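Local atomic coordinates of putative exported protein (Bacteroides fragilis, PDB entry 4RAA), a protein that is of unknown function but adopts a six-bladed beta-propeller fold of the YWTD superfamily and is probably exported from the cytoplasm. Residues G44-R47 with C52-I55; F92-D95 with Y100-A103. All coordinates share one frame; numbering follows the deposited sequence.

Contact 1 (G44-R47 with C52-I55); sequences GLIR and CLLI
R47, paired across the strands with L54, has its guanidinium laid flat against a neighbour on its own strand: L45 CD1 sits 3.6 Å above one face of the group, displaced toward its rim. The contact is part of an antiparallel beta hairpin, strands 45-49 and 52-57; the 155° between the short strand directions confirms the antiparallel run, and the hairpin belongs to a beta-propeller blade. R47 and L54 form its hydrogen-bonded pair. R47 N reaches L54 O at 3.0 Å, and L54 N reaches R47 O at 2.8 Å with 157° at the hydrogen. Their side chains share one face of the sheet but touch only at the base, CB to CB at 4.5 Å, because the rest of the arginine turns off from L54. F92 of strand 85-94 packs against both. On the reverse face, I46 and I55 form the non-hydrogen-bonded pair and extend alongside each other in a common direction. With I46 CG1 anti to the backbone N (chi1 -168°), its chain reaches the other isoleucine. The hairpin becomes irregular at G44, where G44 and L45 both face L56 in a classic beta bulge. Within the bulge, L45 O receives a CA-H...O contact from I55 CA at 3.5 Å. The isoleucine pair itself closes through methyl against methylene, I46 CD1 to I55 CG1, at 3.8 Å.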
ATOM      1  N   GLY A  44       5.622 -26.215   1.489  1.00 38.03           N
ATOM      2  CA  GLY A  44       6.300 -25.477   0.424  1.00 37.02           C
ATOM      3  C   GLY A  44       7.506 -24.679   0.866  1.00 37.24           C
ATOM      4  O   GLY A  44       8.569 -24.794   0.260  1.00 41.44           O
ATOM      5  N   LEU A  45       7.333 -23.876   1.919  1.00 36.39           N
ATOM      6  CA  LEU A  45       8.379 -22.992   2.442  1.00 36.10           C
ATOM      7  C   LEU A  45       8.342 -22.990   3.966  1.00 35.98           C
ATOM      8  O   LEU A  45       7.263 -23.098   4.547  1.00 37.64           O
ATOM      9  CB  LEU A  45       8.141 -21.584   1.885  1.00 37.55           C
ATOM     10  CG  LEU A  45       8.993 -20.374   2.301  1.00 40.44           C
ATOM     11  CD1 LEU A  45      10.483 -20.552   2.001  1.00 40.65           C
ATOM     12  CD2 LEU A  45       8.460 -19.118   1.615  1.00 41.43           C
ATOM     13  N   ILE A  46       9.509 -22.860   4.602  1.00 35.38           N
ATOM     14  CA  ILE A  46       9.621 -22.840   6.069  1.00 35.69           C
ATOM     15  C   ILE A  46      10.681 -21.838   6.562  1.00 36.05           C
ATOM     16  O   ILE A  46      11.749 -21.753   5.980  1.00 34.71           O
ATOM     17  CB  ILE A  46       9.863 -24.267   6.622  1.00 37.11           C
ATOM     18  CG1 ILE A  46       9.693 -24.313   8.147  1.00 37.88           C
ATOM     19  CG2 ILE A  46      11.228 -24.815   6.210  1.00 37.76           C
ATOM     20  CD1 ILE A  46       9.674 -25.721   8.703  1.00 38.40           C
ATOM     21  N   ARG A  47      10.351 -21.089   7.624  1.00 37.75           N
ATOM     22  CA  ARG A  47      11.221 -20.076   8.233  1.00 39.51           C
ATOM     23  C   ARG A  47      11.104 -20.093   9.757  1.00 42.60           C
ATOM     24  O   ARG A  47      10.016 -20.317  10.281  1.00 42.14           O
ATOM     25  CB  ARG A  47      10.829 -18.662   7.759  1.00 40.10           C
ATOM     26  CG  ARG A  47      10.906 -18.386   6.260  1.00 38.91           C
ATOM     27  CD  ARG A  47      12.320 -18.495   5.717  1.00 39.66           C
ATOM     28  NE  ARG A  47      12.420 -18.103   4.303  1.00 41.35           N
ATOM     29  CZ  ARG A  47      13.436 -18.391   3.470  1.00 43.09           C
ATOM     30  NH1 ARG A  47      14.481 -19.144   3.853  1.00 42.63           N
ATOM     31  NH2 ARG A  47      13.397 -17.943   2.204  1.00 44.22           N
ATOM     32  N   CYS A  52       9.361 -20.654  16.952  1.00 49.98           N
ATOM     33  CA  CYS A  52       8.257 -21.121  16.116  1.00 46.57           C
ATOM     34  C   CYS A  52       8.715 -21.369  14.677  1.00 43.61           C
ATOM     35  O   CYS A  52       9.754 -20.863  14.238  1.00 41.96           O
ATOM     36  CB  CYS A  52       7.085 -20.124  16.129  1.00 45.85           C
ATOM     37  SG  CYS A  52       6.268 -19.920  17.727  1.00 46.55           S
ATOM     38  N   LEU A  53       7.904 -22.150  13.967  1.00 41.74           N
ATOM     39  CA  LEU A  53       8.122 -22.525  12.585  1.00 39.81           C
ATOM     40  C   LEU A  53       6.997 -21.962  11.723  1.00 39.05           C
ATOM     41  O   LEU A  53       5.843 -22.396  11.849  1.00 39.56           O
ATOM     42  CB  LEU A  53       8.116 -24.052  12.449  1.00 39.70           C
ATOM     43  CG  LEU A  53       9.099 -24.857  13.291  1.00 40.89           C
ATOM     44  CD1 LEU A  53       8.853 -26.337  13.035  1.00 40.63           C
ATOM     45  CD2 LEU A  53      10.548 -24.472  13.004  1.00 40.71           C
ATOM     46  N   LEU A  54       7.322 -20.992  10.868  1.00 37.24           N
ATOM     47  CA  LEU A  54       6.355 -20.458   9.904  1.00 36.34           C
ATOM     48  C   LEU A  54       6.364 -21.420   8.713  1.00 36.19           C
ATOM     49  O   LEU A  54       7.413 -21.600   8.100  1.00 36.60           O
ATOM     50  CB  LEU A  54       6.699 -19.024   9.472  1.00 35.30           C
ATOM     51  CG  LEU A  54       6.174 -17.884  10.355  1.00 36.05           C
ATOM     52  CD1 LEU A  54       6.436 -18.101  11.837  1.00 37.22           C
ATOM     53  CD2 LEU A  54       6.753 -16.555   9.885  1.00 36.24           C
ATOM     54  N   ILE A  55       5.222 -22.048   8.418  1.00 35.79           N
ATOM     55  CA  ILE A  55       5.080 -23.014   7.313  1.00 35.04           C
ATOM     56  C   ILE A  55       4.004 -22.544   6.346  1.00 35.84           C
ATOM     57  O   ILE A  55       2.890 -22.252   6.776  1.00 36.25           O
ATOM     58  CB  ILE A  55       4.715 -24.429   7.837  1.00 35.40           C
ATOM     59  CG1 ILE A  55       5.910 -25.016   8.604  1.00 35.60           C
ATOM     60  CG2 ILE A  55       4.301 -25.374   6.695  1.00 35.27           C
ATOM     61  CD1 ILE A  55       5.644 -26.326   9.315  1.00 36.57           C
TER

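Contact 2 (F92-D95 with Y100-A103); sequences FFVD and YIAA
D95 and Y100 close the turn end of this antiparallel hairpin by stacking: carboxylate and phenol planes are only 5° apart, and D95 CB stands over one ring face, 3.7 Å from its centroid. D95 OD1 accepts Y100 N at 2.8 Å from above the carboxylate plane and also takes N99 N, so two backbone donors hold OD1, and the stack on Y100 helps keep the carboxylate parallel to the ring. D95 N returns a bond to Y100 O at 3.2 Å. The close packing continues on the F93 side, where chi1 of 68° puts CG between the backbone N and the carbonyl carbon, and the ring swings toward the partner strand. There A102 CB lies over one ring face, a CH-pi contact 4.1 Å from the centroid, while F93 CE2 meets Y100 CE1 at 3.9 Å. The other face is looser across the pair, judged by side-chain distances: V94 CG2 meets I101 CG1 at 4.2 Å, and F92 CD2 touches I101 CG2 at 4.1 Å. V94 and Y100 are both partly exposed. This face of F92, V94 and I101 packs on strands 45-49 and 52-57, whereas F93 and D95 reach strand 134-136; strand 110-115 continues the sheet through backbone bonds to I101 and A103.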
ATOM      1  N   PHE A  92       6.654 -15.576   1.371  1.00 30.58           N
ATOM      2  CA  PHE A  92       6.540 -14.588   2.451  1.00 30.53           C
ATOM      3  C   PHE A  92       7.930 -14.264   3.025  1.00 30.28           C
ATOM      4  O   PHE A  92       8.917 -14.900   2.674  1.00 29.65           O
ATOM      5  CB  PHE A  92       5.575 -15.066   3.553  1.00 30.47           C
ATOM      6  CG  PHE A  92       6.068 -16.269   4.317  1.00 30.10           C
ATOM      7  CD1 PHE A  92       5.856 -17.557   3.836  1.00 29.20           C
ATOM      8  CD2 PHE A  92       6.768 -16.113   5.522  1.00 30.49           C
ATOM      9  CE1 PHE A  92       6.326 -18.667   4.536  1.00 29.16           C
ATOM     10  CE2 PHE A  92       7.243 -17.221   6.220  1.00 30.41           C
ATOM     11  CZ  PHE A  92       7.018 -18.502   5.729  1.00 29.57           C
ATOM     12  N   PHE A  93       8.002 -13.261   3.888  1.00 31.62           N
ATOM     13  CA  PHE A  93       9.262 -12.916   4.570  1.00 32.51           C
ATOM     14  C   PHE A  93       8.976 -12.169   5.855  1.00 34.00           C
ATOM     15  O   PHE A  93       7.871 -11.659   6.044  1.00 34.89           O
ATOM     16  CB  PHE A  93      10.246 -12.142   3.661  1.00 32.19           C
ATOM     17  CG  PHE A  93       9.801 -10.743   3.293  1.00 32.98           C
ATOM     18  CD1 PHE A  93       8.956 -10.521   2.197  1.00 32.69           C
ATOM     19  CD2 PHE A  93      10.258  -9.631   4.024  1.00 33.33           C
ATOM     20  CE1 PHE A  93       8.561  -9.226   1.852  1.00 33.05           C
ATOM     21  CE2 PHE A  93       9.859  -8.340   3.683  1.00 33.57           C
ATOM     22  CZ  PHE A  93       9.008  -8.137   2.603  1.00 33.46           C
ATOM     23  N   VAL A  94       9.969 -12.154   6.737  1.00 34.93           N
ATOM     24  CA  VAL A  94       9.900 -11.470   8.026  1.00 35.95           C
ATOM     25  C   VAL A  94      10.850 -10.294   7.867  1.00 37.47           C
ATOM     26  O   VAL A  94      11.961 -10.491   7.368  1.00 37.40           O
ATOM     27  CB  VAL A  94      10.363 -12.411   9.166  1.00 35.78           C
ATOM     28  CG1 VAL A  94      10.360 -11.697  10.522  1.00 36.85           C
ATOM     29  CG2 VAL A  94       9.493 -13.670   9.197  1.00 34.70           C
ATOM     30  N   ASP A  95      10.445  -9.084   8.277  1.00 38.49           N
ATOM     31  CA  ASP A  95      11.345  -7.936   8.142  1.00 40.72           C
ATOM     32  C   ASP A  95      12.526  -8.094   9.110  1.00 43.18           C
ATOM     33  O   ASP A  95      12.443  -8.850  10.087  1.00 43.24           O
ATOM     34  CB  ASP A  95      10.631  -6.565   8.251  1.00 42.18           C
ATOM     35  CG  ASP A  95      10.262  -6.167   9.673  1.00 43.68           C
ATOM     36  OD1 ASP A  95       9.503  -6.930  10.318  1.00 44.21           O
ATOM     37  OD2 ASP A  95      10.691  -5.065  10.119  1.00 42.81           O
ATOM     38  N   TYR A 100       6.808  -7.196  11.200  1.00 39.80           N
ATOM     39  CA  TYR A 100       5.786  -7.779  10.344  1.00 37.68           C
ATOM     40  C   TYR A 100       6.187  -8.995   9.544  1.00 36.18           C
ATOM     41  O   TYR A 100       7.366  -9.214   9.284  1.00 35.63           O
ATOM     42  CB  TYR A 100       5.283  -6.723   9.354  1.00 37.85           C
ATOM     43  CG  TYR A 100       6.254  -6.259   8.260  1.00 37.18           C
ATOM     44  CD1 TYR A 100       6.420  -7.002   7.070  1.00 35.49           C
ATOM     45  CD2 TYR A 100       6.967  -5.047   8.381  1.00 38.02           C
ATOM     46  CE1 TYR A 100       7.273  -6.570   6.060  1.00 35.50           C
ATOM     47  CE2 TYR A 100       7.830  -4.606   7.366  1.00 37.54           C
ATOM     48  CZ  TYR A 100       7.974  -5.367   6.201  1.00 36.53           C
ATOM     49  OH  TYR A 100       8.821  -4.968   5.182  1.00 36.27           O
ATOM     50  N   ILE A 101       5.157  -9.737   9.115  1.00 35.75           N
ATOM     51  CA  ILE A 101       5.266 -10.892   8.216  1.00 34.66           C
ATOM     52  C   ILE A 101       4.456 -10.492   6.969  1.00 34.96           C
ATOM     53  O   ILE A 101       3.253 -10.255   7.062  1.00 35.01           O
ATOM     54  CB  ILE A 101       4.695 -12.193   8.827  1.00 34.62           C
ATOM     55  CG1 ILE A 101       5.497 -12.606  10.062  1.00 35.44           C
ATOM     56  CG2 ILE A 101       4.704 -13.321   7.789  1.00 33.26           C
ATOM     57  CD1 ILE A 101       4.756 -13.567  10.960  1.00 36.55           C
ATOM     58  N   ALA A 102       5.126 -10.431   5.818  1.00 35.94           N
ATOM     59  CA  ALA A 102       4.537 -10.001   4.551  1.00 36.19           C
ATOM     60  C   ALA A 102       4.405 -11.186   3.610  1.00 36.09           C
ATOM     61  O   ALA A 102       5.422 -11.705   3.148  1.00 37.29           O
ATOM     62  CB  ALA A 102       5.411  -8.926   3.916  1.00 36.91           C
ATOM     63  N   ALA A 103       3.168 -11.606   3.335  1.00 35.05           N
ATOM     64  CA  ALA A 103       2.888 -12.711   2.414  1.00 33.35           C
ATOM     65  C   ALA A 103       2.435 -12.154   1.052  1.00 33.16           C
ATOM     66  O   ALA A 103       1.668 -11.176   0.999  1.00 33.15           O
ATOM     67  CB  ALA A 103       1.828 -13.617   2.998  1.00 33.46           C
TER

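Contacts 1 and 2 follow one another along the chain, the first hairpin being complete before the second begins, and their centres are about 11 Å apart. Both belong to one mixed sheet as traced by its hydrogen bonds: strands 62-67 and 72-79 separate the two hairpins in the sheet order, and 72-79 runs parallel to 85-94, the first strand of the second hairpin. The four-strand runs 45-79 and 85-126 are consistent with successive propeller blades. The hairpins also meet face to face: L45 CD2 packs on F92 CE1 at 3.6 Å, and L54 CD2 on I101 CD1 at 3.8 Å. These apolar contacts pack the faces of the two proposed blades together, supplementing the sheet's hydrogen bonding.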